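Local coordinates for protein GDP-L-fucose synthase (Campylobacter jejuni subsp. jejuni serotype O:2, PDB 7M13) that binds NADPH and, as a GDP-D-glycero-L-gluco-heptose synthase of the fucose synthase subfamily, serves the making of heptose for the capsular polysaccharide, at residues Asp82-Tyr85 with Glu86-Ile90; Glu117-Lys120 with Asn121-Glu125; Gln259-Phe263 with Lys264-Lys268; Leu292-Lys295 with Asn296-Phe300; Ile333-Lys336 with Asp337-Met341. All blocks are in the same frame, centred on the assembly; numbering follows the deposited sequence.

Contact 1. Residues Asp82-Tyr85 with Glu86-Ile90; sequences DFIY and ENLMI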
loop_
_atom_site.group_PDB
_atom_site.type_symbol
_atom_site.label_atom_id
_atom_site.label_comp_id
_atom_site.label_asym_id
_atom_site.label_seq_id
_atom_site.Cartn_x
_atom_site.Cartn_y
_atom_site.Cartn_z
ATOM N N ASP B 82 -12.302 -5.333 3.404
ATOM C CA ASP B 82 -12.944 -4.013 3.362
ATOM C C ASP B 82 -11.972 -2.969 3.901
ATOM O O ASP B 82 -11.945 -1.865 3.356
ATOM C CB ASP B 82 -14.274 -4.039 4.105
ATOM C CG ASP B 82 -15.268 -5.090 3.647
ATOM O OD1 ASP B 82 -15.147 -5.570 2.481
ATOM O OD2 ASP B 82 -16.171 -5.433 4.488
ATOM N N PHE B 83 -11.228 -3.289 4.947
ATOM C CA PHE B 83 -10.338 -2.285 5.567
ATOM C C PHE B 83 -9.331 -1.767 4.545
ATOM O O PHE B 83 -8.937 -0.586 4.588
ATOM C CB PHE B 83 -9.559 -2.826 6.759
ATOM C CG PHE B 83 -10.417 -3.184 7.927
ATOM C CD1 PHE B 83 -10.113 -4.310 8.636
ATOM C CD2 PHE B 83 -11.483 -2.400 8.310
ATOM C CE1 PHE B 83 -10.891 -4.688 9.710
ATOM C CE2 PHE B 83 -12.277 -2.796 9.379
ATOM C CZ PHE B 83 -11.959 -3.921 10.076
ATOM N N ILE B 84 -8.809 -2.662 3.719
ATOM C CA ILE B 84 -7.766 -2.239 2.761
ATOM C C ILE B 84 -8.449 -1.686 1.509
ATOM O O ILE B 84 -8.094 -0.569 1.078
ATOM C CB ILE B 84 -6.702 -3.316 2.484
ATOM C CG1 ILE B 84 -5.668 -2.769 1.486
ATOM C CG2 ILE B 84 -7.254 -4.668 2.049
ATOM C CD1 ILE B 84 -4.393 -3.533 1.459
ATOM N N TYR B 85 -9.451 -2.351 0.939
ATOM C CA TYR B 85 -10.078 -1.810 -0.287
ATOM C C TYR B 85 -10.713 -0.429 -0.045
ATOM O O TYR B 85 -10.461 0.506 -0.823
ATOM C CB TYR B 85 -11.076 -2.807 -0.863
ATOM C CG TYR B 85 -11.842 -2.253 -2.033
ATOM C CD1 TYR B 85 -11.230 -2.043 -3.257
ATOM C CD2 TYR B 85 -13.138 -1.830 -1.906
ATOM C CE1 TYR B 85 -11.900 -1.492 -4.340
ATOM C CE2 TYR B 85 -13.831 -1.271 -2.968
ATOM C CZ TYR B 85 -13.214 -1.108 -4.199
ATOM O OH TYR B 85 -13.894 -0.533 -5.241
ATOM N N GLU B 86 -11.614 -0.335 0.910
ATOM C CA GLU B 86 -12.433 0.881 1.068
ATOM C C GLU B 86 -11.509 2.052 1.373
ATOM O O GLU B 86 -11.684 3.142 0.814
ATOM C CB GLU B 86 -13.537 0.659 2.095
ATOM C CG GLU B 86 -14.588 -0.291 1.562
ATOM C CD GLU B 86 -15.851 -0.391 2.385
ATOM O OE1 GLU B 86 -16.209 0.609 3.056
ATOM O OE2 GLU B 86 -16.480 -1.487 2.340
ATOM N N ASN B 87 -10.554 1.845 2.294
ATOM C CA ASN B 87 -9.685 2.963 2.721
ATOM C C ASN B 87 -8.731 3.328 1.589
ATOM O O ASN B 87 -8.501 4.506 1.373
ATOM C CB ASN B 87 -8.999 2.660 4.053
ATOM C CG ASN B 87 -10.029 2.667 5.174
ATOM O OD1 ASN B 87 -10.786 3.649 5.326
ATOM N ND2 ASN B 87 -10.058 1.622 5.973
ATOM N N LEU B 88 -8.189 2.345 0.868
ATOM C CA LEU B 88 -7.374 2.725 -0.321
ATOM C C LEU B 88 -8.222 3.527 -1.306
ATOM O O LEU B 88 -7.715 4.479 -1.888
ATOM C CB LEU B 88 -6.767 1.490 -1.005
ATOM C CG LEU B 88 -5.651 0.774 -0.270
ATOM C CD1 LEU B 88 -5.213 -0.441 -1.063
ATOM C CD2 LEU B 88 -4.467 1.687 0.004
ATOM N N MET B 89 -9.469 3.132 -1.573
ATOM C CA MET B 89 -10.290 3.863 -2.552
ATOM C C MET B 89 -10.565 5.297 -2.053
ATOM O O MET B 89 -10.415 6.234 -2.855
ATOM C CB MET B 89 -11.599 3.163 -2.890
ATOM C CG MET B 89 -11.417 1.813 -3.646
ATOM S SD MET B 89 -10.563 1.989 -5.221
ATOM C CE MET B 89 -11.633 3.182 -6.003
ATOM N N ILE B 90 -10.934 5.460 -0.801
ATOM C CA ILE B 90 -11.198 6.804 -0.239
ATOM C C ILE B 90 -9.942 7.659 -0.421
ATOM O O ILE B 90 -9.992 8.786 -0.915
ATOM C CB ILE B 90 -11.660 6.702 1.214
ATOM C CG1 ILE B 90 -13.043 6.054 1.292
ATOM C CG2 ILE B 90 -11.650 8.098 1.823
ATOM C CD1 ILE B 90 -13.442 5.675 2.689
#
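The amide of N87 reaches back one turn to F83: ND2 donates to F83 O at 2.8 Å, in the plane of that carbonyl and on a lone pair. The other end of the amide, OD1, takes the backbone N-H of L70, and this second bond fixes which way the group is turned. Ordinary helical bonds run alongside, such as L88 N to I84 O. Among the apolar pairs, M89 lays CG over one face of the Y85 ring, 3.7 Å from the ring centroid and 25° off its normal, a CH-pi contact. M89 SD lies obliquely to that ring, as a Met-aromatic neighbour. Packing is tight where I84 CG1 meets L88 CD1 at 3.5 Å. Of the acids, D82 OD1 and E86 OE2 stand 4.3 Å apart, yet D82 is bonded to Y158 and Q157 of the second subunit. H96 of that subunit stacks on Y85. Helix 80-100 is thus part of the dimer interface and is also the crossover helix of the Rossmann beta-alpha-beta unit 63-66 to 105-111.

Contact 2. Residues Glu117-Lys120 with Asn121-Glu125; sequences ENAK and NPLKE. With EDO (1,2-ethanediol), chain H.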
loop_
_atom_site.group_PDB
_atom_site.type_symbol
_atom_site.label_atom_id
_atom_site.label_comp_id
_atom_site.label_asym_id
_atom_site.label_seq_id
_atom_site.Cartn_x
_atom_site.Cartn_y
_atom_site.Cartn_z
ATOM N N GLU B 117 4.289 -3.712 15.121
ATOM C CA GLU B 117 3.721 -4.129 16.425
ATOM C C GLU B 117 4.813 -4.017 17.506
ATOM O O GLU B 117 4.520 -3.525 18.590
ATOM C CB GLU B 117 3.219 -5.568 16.276
ATOM C CG GLU B 117 2.667 -6.155 17.559
ATOM C CD GLU B 117 1.920 -7.458 17.340
ATOM O OE1 GLU B 117 2.276 -8.187 16.406
ATOM O OE2 GLU B 117 1.004 -7.730 18.118
ATOM N N ASN B 118 6.025 -4.414 17.179
ATOM C CA ASN B 118 7.087 -4.548 18.212
ATOM C C ASN B 118 8.061 -3.372 18.127
ATOM O O ASN B 118 9.131 -3.439 18.781
ATOM C CB ASN B 118 7.790 -5.895 18.087
ATOM C CG ASN B 118 6.899 -7.056 18.482
ATOM O OD1 ASN B 118 6.139 -6.970 19.443
ATOM N ND2 ASN B 118 6.951 -8.128 17.712
ATOM N N ALA B 119 7.694 -2.274 17.469
ATOM C CA ALA B 119 8.586 -1.091 17.447
ATOM C C ALA B 119 8.664 -0.469 18.849
ATOM O O ALA B 119 7.715 -0.542 19.626
ATOM C CB ALA B 119 8.125 -0.077 16.422
ATOM N N LYS B 120 9.796 0.141 19.142
ATOM C CA LYS B 120 10.054 0.755 20.460
ATOM C C LYS B 120 9.123 1.951 20.679
ATOM O O LYS B 120 8.949 2.779 19.780
ATOM C CB LYS B 120 11.508 1.204 20.517
ATOM C CG LYS B 120 11.863 1.990 21.767
ATOM C CD LYS B 120 13.282 2.455 21.837
ATOM C CE LYS B 120 13.510 3.321 23.053
ATOM N NZ LYS B 120 12.986 4.686 22.833
ATOM N N ASN B 121 8.593 2.066 21.883
ATOM C CA ASN B 121 7.949 3.319 22.332
ATOM C C ASN B 121 9.004 4.225 22.939
ATOM O O ASN B 121 9.924 3.751 23.627
ATOM C CB ASN B 121 6.871 3.042 23.366
ATOM C CG ASN B 121 5.683 2.313 22.800
ATOM O OD1 ASN B 121 5.093 2.765 21.827
ATOM N ND2 ASN B 121 5.310 1.210 23.434
ATOM N N PRO B 122 8.879 5.551 22.769
ATOM C CA PRO B 122 7.826 6.159 21.959
ATOM C C PRO B 122 8.146 6.010 20.471
ATOM O O PRO B 122 9.294 6.031 20.062
ATOM C CB PRO B 122 7.828 7.609 22.429
ATOM C CG PRO B 122 9.293 7.855 22.778
ATOM C CD PRO B 122 9.748 6.559 23.402
ATOM N N LEU B 123 7.090 5.899 19.657
ATOM C CA LEU B 123 7.235 5.598 18.215
ATOM C C LEU B 123 7.679 6.830 17.446
ATOM O O LEU B 123 6.975 7.870 17.481
ATOM C CB LEU B 123 5.885 5.124 17.679
ATOM C CG LEU B 123 5.354 3.852 18.307
ATOM C CD1 LEU B 123 3.863 3.717 18.042
ATOM C CD2 LEU B 123 6.135 2.656 17.773
ATOM N N LYS B 124 8.816 6.749 16.766
ATOM C CA LYS B 124 9.317 7.788 15.862
ATOM C C LYS B 124 8.716 7.560 14.482
ATOM O O LYS B 124 8.493 6.415 14.091
ATOM C CB LYS B 124 10.833 7.704 15.828
ATOM C CG LYS B 124 11.527 8.017 17.146
ATOM C CD LYS B 124 13.044 8.099 16.985
ATOM C CE LYS B 124 13.544 9.241 16.136
ATOM N NZ LYS B 124 15.024 9.243 16.022
ATOM N N GLU B 125 8.646 8.627 13.717
ATOM C CA GLU B 125 8.118 8.554 12.325
ATOM C C GLU B 125 8.954 7.540 11.539
ATOM O O GLU B 125 8.404 6.853 10.654
ATOM C CB GLU B 125 8.099 9.959 11.761
ATOM C CG GLU B 125 7.009 10.827 12.358
ATOM C CD GLU B 125 7.373 11.657 13.588
ATOM O OE1 GLU B 125 8.497 11.434 14.165
ATOM O OE2 GLU B 125 6.574 12.557 13.981
HETATM C C1 EDO H . 12.308 0.153 14.964
HETATM O O1 EDO H . 13.222 -0.914 14.804
HETATM C C2 EDO H . 12.323 0.684 16.351
HETATM O O2 EDO H . 11.914 -0.253 17.296
HETATM O O HOH W 1 5.040 0.181 20.283
HETATM O O HOH W 2 11.977 5.651 20.452
HETATM O O HOH W 3 11.706 4.657 25.703
#
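K120 NZ is gripped by two waters and, weakly, by the carbonyl of N121. All this lies on a surface loop between strand 105-111 and helix 138-158, a turn built around the cis peptide bond that joins N121 to P122. One water accepts from NZ at 2.8 Å and donates to P122 O; the other accepts from NZ and donates to N121 O, 2.9 Å from the water. The direct bond from NZ to N121 O is long, 3.3 Å, and counts as weak. The chain of K120 runs extended as far as CE and bends only at its last torsion (chi4 -78°), which brings NZ back over N121 O and beside CD of the proline. A third water lies within bonding distance of A119 O and N121 OD1, but with further acceptors in reach it cannot serve all of them at once. The amide of N121 is also held by the chain further on, OD1 by the N-H of L318 and ND2 by the carbonyl of D316, which ties the turn to that later loop. A 1,2-ethanediol, probably from the crystallisation liquor, takes the K120 N-H through O2 at 2.8 Å, nearly straight at 163°. On the apolar side, the buried L123 sets its CD2 branch against A119 CB at 3.6 Å and close to K120 O.

Contact 3. Residues Gln259-Phe263 with Lys264-Lys268; sequences QNIDF and KDLIK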
loop_
_atom_site.group_PDB
_atom_site.type_symbol
_atom_site.label_atom_id
_atom_site.label_comp_id
_atom_site.label_asym_id
_atom_site.label_seq_id
_atom_site.Cartn_x
_atom_site.Cartn_y
_atom_site.Cartn_z
ATOM N N GLN B 259 -1.856 26.046 8.286
ATOM C CA GLN B 259 -1.435 27.453 8.287
ATOM C C GLN B 259 0.078 27.582 8.325
ATOM O O GLN B 259 0.566 28.699 8.054
ATOM C CB GLN B 259 -2.048 28.211 9.466
ATOM C CG GLN B 259 -3.547 28.275 9.450
ATOM C CD GLN B 259 -4.088 28.904 8.194
ATOM O OE1 GLN B 259 -4.011 28.329 7.117
ATOM N NE2 GLN B 259 -4.722 30.057 8.335
ATOM N N ASN B 260 0.825 26.537 8.704
ATOM C CA ASN B 260 2.252 26.734 9.085
ATOM C C ASN B 260 3.192 25.670 8.511
ATOM O O ASN B 260 4.400 25.960 8.432
ATOM C CB ASN B 260 2.438 26.745 10.604
ATOM C CG ASN B 260 1.776 27.955 11.221
ATOM O OD1 ASN B 260 2.278 29.071 11.090
ATOM N ND2 ASN B 260 0.601 27.759 11.785
ATOM N N ILE B 261 2.729 24.457 8.221
ATOM C CA ILE B 261 3.648 23.326 7.911
ATOM C C ILE B 261 3.445 22.951 6.453
ATOM O O ILE B 261 2.383 22.439 6.088
ATOM C CB ILE B 261 3.417 22.136 8.846
ATOM C CG1 ILE B 261 3.641 22.513 10.307
ATOM C CG2 ILE B 261 4.331 20.992 8.412
ATOM C CD1 ILE B 261 3.234 21.439 11.263
ATOM N N ASP B 262 4.461 23.219 5.647
ATOM C CA ASP B 262 4.484 22.894 4.217
ATOM C C ASP B 262 5.470 21.744 3.992
ATOM O O ASP B 262 6.327 21.479 4.833
ATOM C CB ASP B 262 4.810 24.151 3.416
ATOM C CG ASP B 262 3.751 25.243 3.590
ATOM O OD1 ASP B 262 2.531 24.933 3.478
ATOM O OD2 ASP B 262 4.135 26.413 3.848
ATOM N N PHE B 263 5.372 21.066 2.864
ATOM C CA PHE B 263 6.275 19.941 2.578
ATOM C C PHE B 263 7.734 20.404 2.664
ATOM O O PHE B 263 8.555 19.663 3.199
ATOM C CB PHE B 263 5.941 19.339 1.211
ATOM C CG PHE B 263 6.749 18.116 0.897
ATOM C CD1 PHE B 263 7.653 18.102 -0.148
ATOM C CD2 PHE B 263 6.641 16.975 1.681
ATOM C CE1 PHE B 263 8.399 16.975 -0.428
ATOM C CE2 PHE B 263 7.372 15.841 1.381
ATOM C CZ PHE B 263 8.247 15.847 0.321
ATOM N N LYS B 264 8.041 21.613 2.171
ATOM C CA LYS B 264 9.431 22.139 2.225
ATOM C C LYS B 264 9.943 22.153 3.676
ATOM O O LYS B 264 11.137 21.884 3.861
ATOM C CB LYS B 264 9.513 23.502 1.531
ATOM C CG LYS B 264 8.712 24.617 2.178
ATOM C CD LYS B 264 9.113 25.994 1.661
ATOM C CE LYS B 264 8.679 27.122 2.574
ATOM N NZ LYS B 264 7.577 27.902 1.963
ATOM N N ASP B 265 9.072 22.329 4.678
ATOM C CA ASP B 265 9.484 22.340 6.111
ATOM C C ASP B 265 9.868 20.933 6.573
ATOM O O ASP B 265 10.603 20.793 7.566
ATOM C CB ASP B 265 8.408 22.945 7.000
ATOM C CG ASP B 265 8.038 24.374 6.610
ATOM O OD1 ASP B 265 8.980 25.190 6.347
ATOM O OD2 ASP B 265 6.838 24.680 6.523
ATOM N N LEU B 266 9.329 19.900 5.926
ATOM C CA LEU B 266 9.509 18.502 6.366
ATOM C C LEU B 266 10.724 17.846 5.724
ATOM O O LEU B 266 11.085 16.738 6.149
ATOM C CB LEU B 266 8.230 17.735 6.000
ATOM C CG LEU B 266 6.994 18.280 6.695
ATOM C CD1 LEU B 266 5.733 17.630 6.143
ATOM C CD2 LEU B 266 7.065 18.064 8.195
ATOM N N ILE B 267 11.316 18.457 4.706
ATOM C CA ILE B 267 12.535 17.873 4.088
ATOM C C ILE B 267 13.718 18.831 4.312
ATOM O O ILE B 267 14.772 18.556 3.751
ATOM C CB ILE B 267 12.277 17.569 2.609
ATOM C CG1 ILE B 267 12.106 18.851 1.795
ATOM C CG2 ILE B 267 11.087 16.632 2.486
ATOM C CD1 ILE B 267 12.031 18.643 0.305
ATOM N N LYS B 268 13.516 19.918 5.063
ATOM C CA LYS B 268 14.608 20.828 5.517
ATOM C C LYS B 268 15.485 20.074 6.523
ATOM O O LYS B 268 14.996 19.786 7.640
ATOM C CB LYS B 268 14.024 22.104 6.130
ATOM C CG LYS B 268 15.028 23.227 6.364
ATOM C CD LYS B 268 14.368 24.567 6.627
ATOM C CE LYS B 268 13.530 25.060 5.462
ATOM N NZ LYS B 268 12.960 26.405 5.724
HETATM O O HOH W 4 6.090 27.060 5.524
#
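D265 folds its side chain back onto D262, three residues earlier. CB lies 3.3 Å from D262 O, the same carbonyl that accepts the D265 N-H from well above its plane. CG stands beside the backbone N of its residue (chi1 -58°), which swings the carboxylate back toward D262. At the tip, OD2 takes the D262 N-H at 2.9 Å; the bond is almost straight, 171°, and meets the oxygen on its anti side, 26° out of the carboxylate plane. A water donates both to this OD2 and to D262 OD2, and so bridges two carboxylates whose oxygens are 4.2 Å apart. D262 has a stronger partner in K105, which makes a salt bridge to OD1. On the apolar side, I267 sets CG2 over a face of the F263 ring, 4.0 Å from the centroid, while L266 CD2 reaches I261 CG2. The short helix 263-266, just after helix 247-260, is bonded mainly i to i+3, as L266 N to F263 O illustrates. The bond from D262 N to D265 OD2 ties the residue just before this helix to its first turn. With two acids so close, the bridging water, K105 and a magnesium ion about 4 Å from the D265 side chain would probably ease their repulsion.

Contact 4. Residues Leu292-Lys295 with Asn296-Phe300; sequences LMVK and NIVGF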
loop_
_atom_site.group_PDB
_atom_site.type_symbol
_atom_site.label_atom_id
_atom_site.label_comp_id
_atom_site.label_asym_id
_atom_site.label_seq_id
_atom_site.Cartn_x
_atom_site.Cartn_y
_atom_site.Cartn_z
ATOM N N LEU B 292 -9.612 5.153 36.804
ATOM C CA LEU B 292 -9.799 5.926 38.060
ATOM C C LEU B 292 -10.170 7.363 37.715
ATOM O O LEU B 292 -11.020 7.940 38.399
ATOM C CB LEU B 292 -8.530 5.874 38.915
ATOM C CG LEU B 292 -8.179 4.511 39.498
ATOM C CD1 LEU B 292 -6.836 4.578 40.220
ATOM C CD2 LEU B 292 -9.284 4.020 40.424
ATOM N N MET B 293 -9.542 7.952 36.697
ATOM C CA MET B 293 -9.888 9.324 36.280
ATOM C C MET B 293 -11.374 9.335 35.945
ATOM O O MET B 293 -12.076 10.278 36.326
ATOM C CB MET B 293 -9.145 9.761 35.017
ATOM C CG MET B 293 -7.783 10.285 35.240
ATOM S SD MET B 293 -7.145 10.835 33.612
ATOM C CE MET B 293 -5.427 11.039 34.067
ATOM N N VAL B 294 -11.803 8.363 35.153
ATOM C CA VAL B 294 -13.201 8.365 34.650
ATOM C C VAL B 294 -14.132 8.199 35.851
ATOM O O VAL B 294 -15.111 8.964 35.933
ATOM C CB VAL B 294 -13.434 7.276 33.596
ATOM C CG1 VAL B 294 -14.916 7.144 33.294
ATOM C CG2 VAL B 294 -12.637 7.572 32.330
ATOM N N LYS B 295 -13.801 7.268 36.746
ATOM C CA LYS B 295 -14.597 6.958 37.972
ATOM C C LYS B 295 -14.823 8.240 38.778
ATOM O O LYS B 295 -15.983 8.508 39.192
ATOM C CB LYS B 295 -13.892 5.899 38.826
ATOM C CG LYS B 295 -14.665 5.506 40.081
ATOM C CD LYS B 295 -13.907 4.649 41.075
ATOM C CE LYS B 295 -14.601 4.604 42.424
ATOM N NZ LYS B 295 -13.924 3.673 43.362
ATOM N N ASN B 296 -13.765 9.027 38.967
ATOM C CA ASN B 296 -13.786 10.240 39.824
ATOM C C ASN B 296 -14.602 11.334 39.132
ATOM O O ASN B 296 -15.331 12.063 39.835
ATOM C CB ASN B 296 -12.361 10.628 40.221
ATOM C CG ASN B 296 -11.730 9.563 41.100
ATOM O OD1 ASN B 296 -10.507 9.421 41.146
ATOM N ND2 ASN B 296 -12.557 8.785 41.787
ATOM N N ILE B 297 -14.513 11.439 37.800
ATOM C CA ILE B 297 -15.257 12.472 37.021
ATOM C C ILE B 297 -16.747 12.109 36.995
ATOM O O ILE B 297 -17.578 13.023 37.149
ATOM C CB ILE B 297 -14.658 12.641 35.610
ATOM C CG1 ILE B 297 -13.245 13.215 35.720
ATOM C CG2 ILE B 297 -15.559 13.500 34.730
ATOM C CD1 ILE B 297 -12.452 13.212 34.426
ATOM N N VAL B 298 -17.061 10.825 36.838
ATOM C CA VAL B 298 -18.469 10.331 36.776
ATOM C C VAL B 298 -19.080 10.386 38.180
ATOM O O VAL B 298 -20.298 10.605 38.288
ATOM C CB VAL B 298 -18.525 8.924 36.162
ATOM C CG1 VAL B 298 -19.866 8.241 36.410
ATOM C CG2 VAL B 298 -18.212 8.981 34.671
ATOM N N GLY B 299 -18.261 10.206 39.212
ATOM C CA GLY B 299 -18.725 10.160 40.613
ATOM C C GLY B 299 -19.339 8.813 40.951
ATOM O O GLY B 299 -20.218 8.774 41.805
ATOM N N PHE B 300 -18.888 7.726 40.323
ATOM C CA PHE B 300 -19.311 6.347 40.667
ATOM C C PHE B 300 -18.700 5.964 42.020
ATOM O O PHE B 300 -17.490 6.212 42.224
ATOM C CB PHE B 300 -18.908 5.370 39.565
ATOM C CG PHE B 300 -19.205 3.923 39.846
ATOM C CD1 PHE B 300 -20.500 3.489 40.075
ATOM C CD2 PHE B 300 -18.186 2.987 39.867
ATOM C CE1 PHE B 300 -20.764 2.147 40.297
ATOM C CE2 PHE B 300 -18.453 1.644 40.084
ATOM C CZ PHE B 300 -19.744 1.227 40.314
#
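The backbone keeps i to i+4 bonds to the end of helix 287-298, and there K295 O accepts two donors, G299 N at 2.8 Å and F300 N at 3.2 Å. G299 has left helical geometry with a positive phi of 78°, which turns F300 N to the same carbonyl: a glycine-ended C-cap with the 6-to-1 bond of a Schellman motif. From the K295 backbone the side chain runs extended, with CG opposite the N (chi1 -179°) and at the edge of the F300 ring, near its plane. Further along, CE comes within 3.3 Å of F300 O, and NZ passes on to the carbonyl of G302. V294 and V298, one turn apart, lie side by side with CG1 and CG2 4.0 Å from each other, and both face helix 184-199. I297 rests CG1 on M293 O at 3.2 Å, its branch leading toward helix 335-347. The N-H groups of G299 and F300 are thus satisfied by one oxygen, and two lysines serve carbonyls here, K295 that of G302 and K196 that of V298, while the valines stay in an apolar seam.

Contact 5. Residues Ile333-Lys336 with Asp337-Met341; sequences IELK and DGIKM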
loop_
_atom_site.group_PDB
_atom_site.type_symbol
_atom_site.label_atom_id
_atom_site.label_comp_id
_atom_site.label_asym_id
_atom_site.label_seq_id
_atom_site.Cartn_x
_atom_site.Cartn_y
_atom_site.Cartn_z
ATOM N N ILE B 333 -4.819 20.180 25.874
ATOM C CA ILE B 333 -5.876 19.524 26.690
ATOM C C ILE B 333 -5.241 18.338 27.402
ATOM O O ILE B 333 -4.932 17.331 26.762
ATOM C CB ILE B 333 -7.100 19.125 25.844
ATOM C CG1 ILE B 333 -7.727 20.337 25.162
ATOM C CG2 ILE B 333 -8.111 18.390 26.698
ATOM C CD1 ILE B 333 -8.845 19.990 24.231
ATOM N N GLU B 334 -5.076 18.447 28.725
ATOM C CA GLU B 334 -4.665 17.300 29.558
ATOM C C GLU B 334 -5.855 16.352 29.695
ATOM O O GLU B 334 -7.002 16.791 29.591
ATOM C CB GLU B 334 -4.149 17.773 30.918
ATOM C CG GLU B 334 -2.910 18.664 30.846
ATOM C CD GLU B 334 -1.762 18.216 29.941
ATOM O OE1 GLU B 334 -1.465 17.001 29.870
ATOM O OE2 GLU B 334 -1.136 19.103 29.332
ATOM N N LEU B 335 -5.571 15.078 29.850
ATOM C CA LEU B 335 -6.570 13.995 29.762
ATOM C C LEU B 335 -7.742 14.229 30.736
ATOM O O LEU B 335 -8.906 14.129 30.297
ATOM C CB LEU B 335 -5.881 12.657 29.965
ATOM C CG LEU B 335 -6.776 11.435 29.757
ATOM C CD1 LEU B 335 -7.404 11.423 28.370
ATOM C CD2 LEU B 335 -5.991 10.163 29.977
ATOM N N LYS B 336 -7.477 14.525 32.011
ATOM C CA LYS B 336 -8.571 14.716 33.008
ATOM C C LYS B 336 -9.521 15.824 32.527
ATOM O O LYS B 336 -10.762 15.622 32.578
ATOM C CB LYS B 336 -7.982 15.038 34.385
ATOM C CG LYS B 336 -7.426 13.830 35.122
ATOM C CD LYS B 336 -6.772 14.149 36.468
ATOM C CE LYS B 336 -5.263 13.993 36.454
ATOM N NZ LYS B 336 -4.605 15.124 35.758
ATOM N N ASP B 337 -8.967 16.958 32.078
ATOM C CA ASP B 337 -9.756 18.117 31.603
ATOM C C ASP B 337 -10.572 17.675 30.389
ATOM O O ASP B 337 -11.744 17.996 30.331
ATOM C CB ASP B 337 -8.867 19.321 31.303
ATOM C CG ASP B 337 -8.258 19.942 32.550
ATOM O OD1 ASP B 337 -8.930 19.920 33.608
ATOM O OD2 ASP B 337 -7.118 20.432 32.461
ATOM N N GLY B 338 -9.981 16.907 29.475
ATOM C CA GLY B 338 -10.671 16.504 28.237
ATOM C C GLY B 338 -11.818 15.563 28.542
ATOM O O GLY B 338 -12.872 15.675 27.905
ATOM N N ILE B 339 -11.634 14.647 29.484
ATOM C CA ILE B 339 -12.677 13.654 29.857
ATOM C C ILE B 339 -13.846 14.411 30.506
ATOM O O ILE B 339 -15.008 14.056 30.230
ATOM C CB ILE B 339 -12.128 12.558 30.788
ATOM C CG1 ILE B 339 -11.068 11.695 30.099
ATOM C CG2 ILE B 339 -13.251 11.679 31.303
ATOM C CD1 ILE B 339 -10.299 10.796 31.039
ATOM N N LYS B 340 -13.541 15.430 31.318
ATOM C CA LYS B 340 -14.574 16.322 31.908
ATOM C C LYS B 340 -15.387 16.974 30.780
ATOM O O LYS B 340 -16.636 16.885 30.839
ATOM C CB LYS B 340 -13.937 17.378 32.807
ATOM C CG LYS B 340 -13.643 16.937 34.230
ATOM C CD LYS B 340 -13.368 18.117 35.144
ATOM C CE LYS B 340 -13.274 17.734 36.603
ATOM N NZ LYS B 340 -12.068 18.318 37.235
ATOM N N MET B 341 -14.720 17.591 29.787
ATOM C CA MET B 341 -15.407 18.263 28.653
ATOM C C MET B 341 -16.342 17.243 27.990
ATOM O O MET B 341 -17.487 17.609 27.660
ATOM C CB MET B 341 -14.421 18.801 27.608
ATOM C CG MET B 341 -13.412 19.804 28.139
ATOM S SD MET B 341 -12.067 20.090 26.923
ATOM C CE MET B 341 -12.989 21.035 25.712
HETATM O O HOH W 5 -6.076 20.930 30.082
#
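The first turn of the C-terminal helix 335-347 opens here, with E334 in the N-cap position. G338 N bonds E334 O at 3.0 Å, nearly in line with the C=O, and I339 N follows on L335 O. At the cap, a water accepts from E334 N and donates to D337 OD2, 2.6 Å from the water, so the acid three residues on reaches the N-cap amide through solvent. I333 lies across the turn with its CG2 branch 3.5 Å from G338 CA; the glycine lets the methyl approach the backbone this closely. The other branch of I333 ends in CD1, 4.2 Å from M341 SD. In the fold, L335 and I339 turn to helix 184-199 at L185 and to helix 287-298, and L335 also meets F244 of strand 241-246. L335 carries its CG opposite the backbone N (chi1 -174°), which sets CG 3.8 Å from I339 CD1, the two side chains meeting at a slant. The CG1 of I339 also rests 3.3 Å from L335 O. K340 N continues the i to i+4 series on K336 O at 3.1 Å, and the methylenes K340 CB and CG lie against the same oxygen.

In the fold
Contact 1 is the buried one, set where helix 80-100 meets the second subunit, and D82 and the Y85 ring find partners there. Contact 2 is a surface loop that relies on waters, while contact 3, partly buried, mixes acids with an apolar side; their nearest atoms are about 8 Å apart. Contacts 1 to 3 all belong to the part of the chain that carries the epimerase/dehydratase fold. Contacts 4 and 5 touch directly: M293 SD packs on K336 CG at 3.4 Å and I297 CD1 on I339 CG2, joining helices 287-298 and 335-347. One covers a helix end and the other a helix start, and both also lean on helix 184-199. Contacts 1 and 4 lie on opposite sides of the chain's centre.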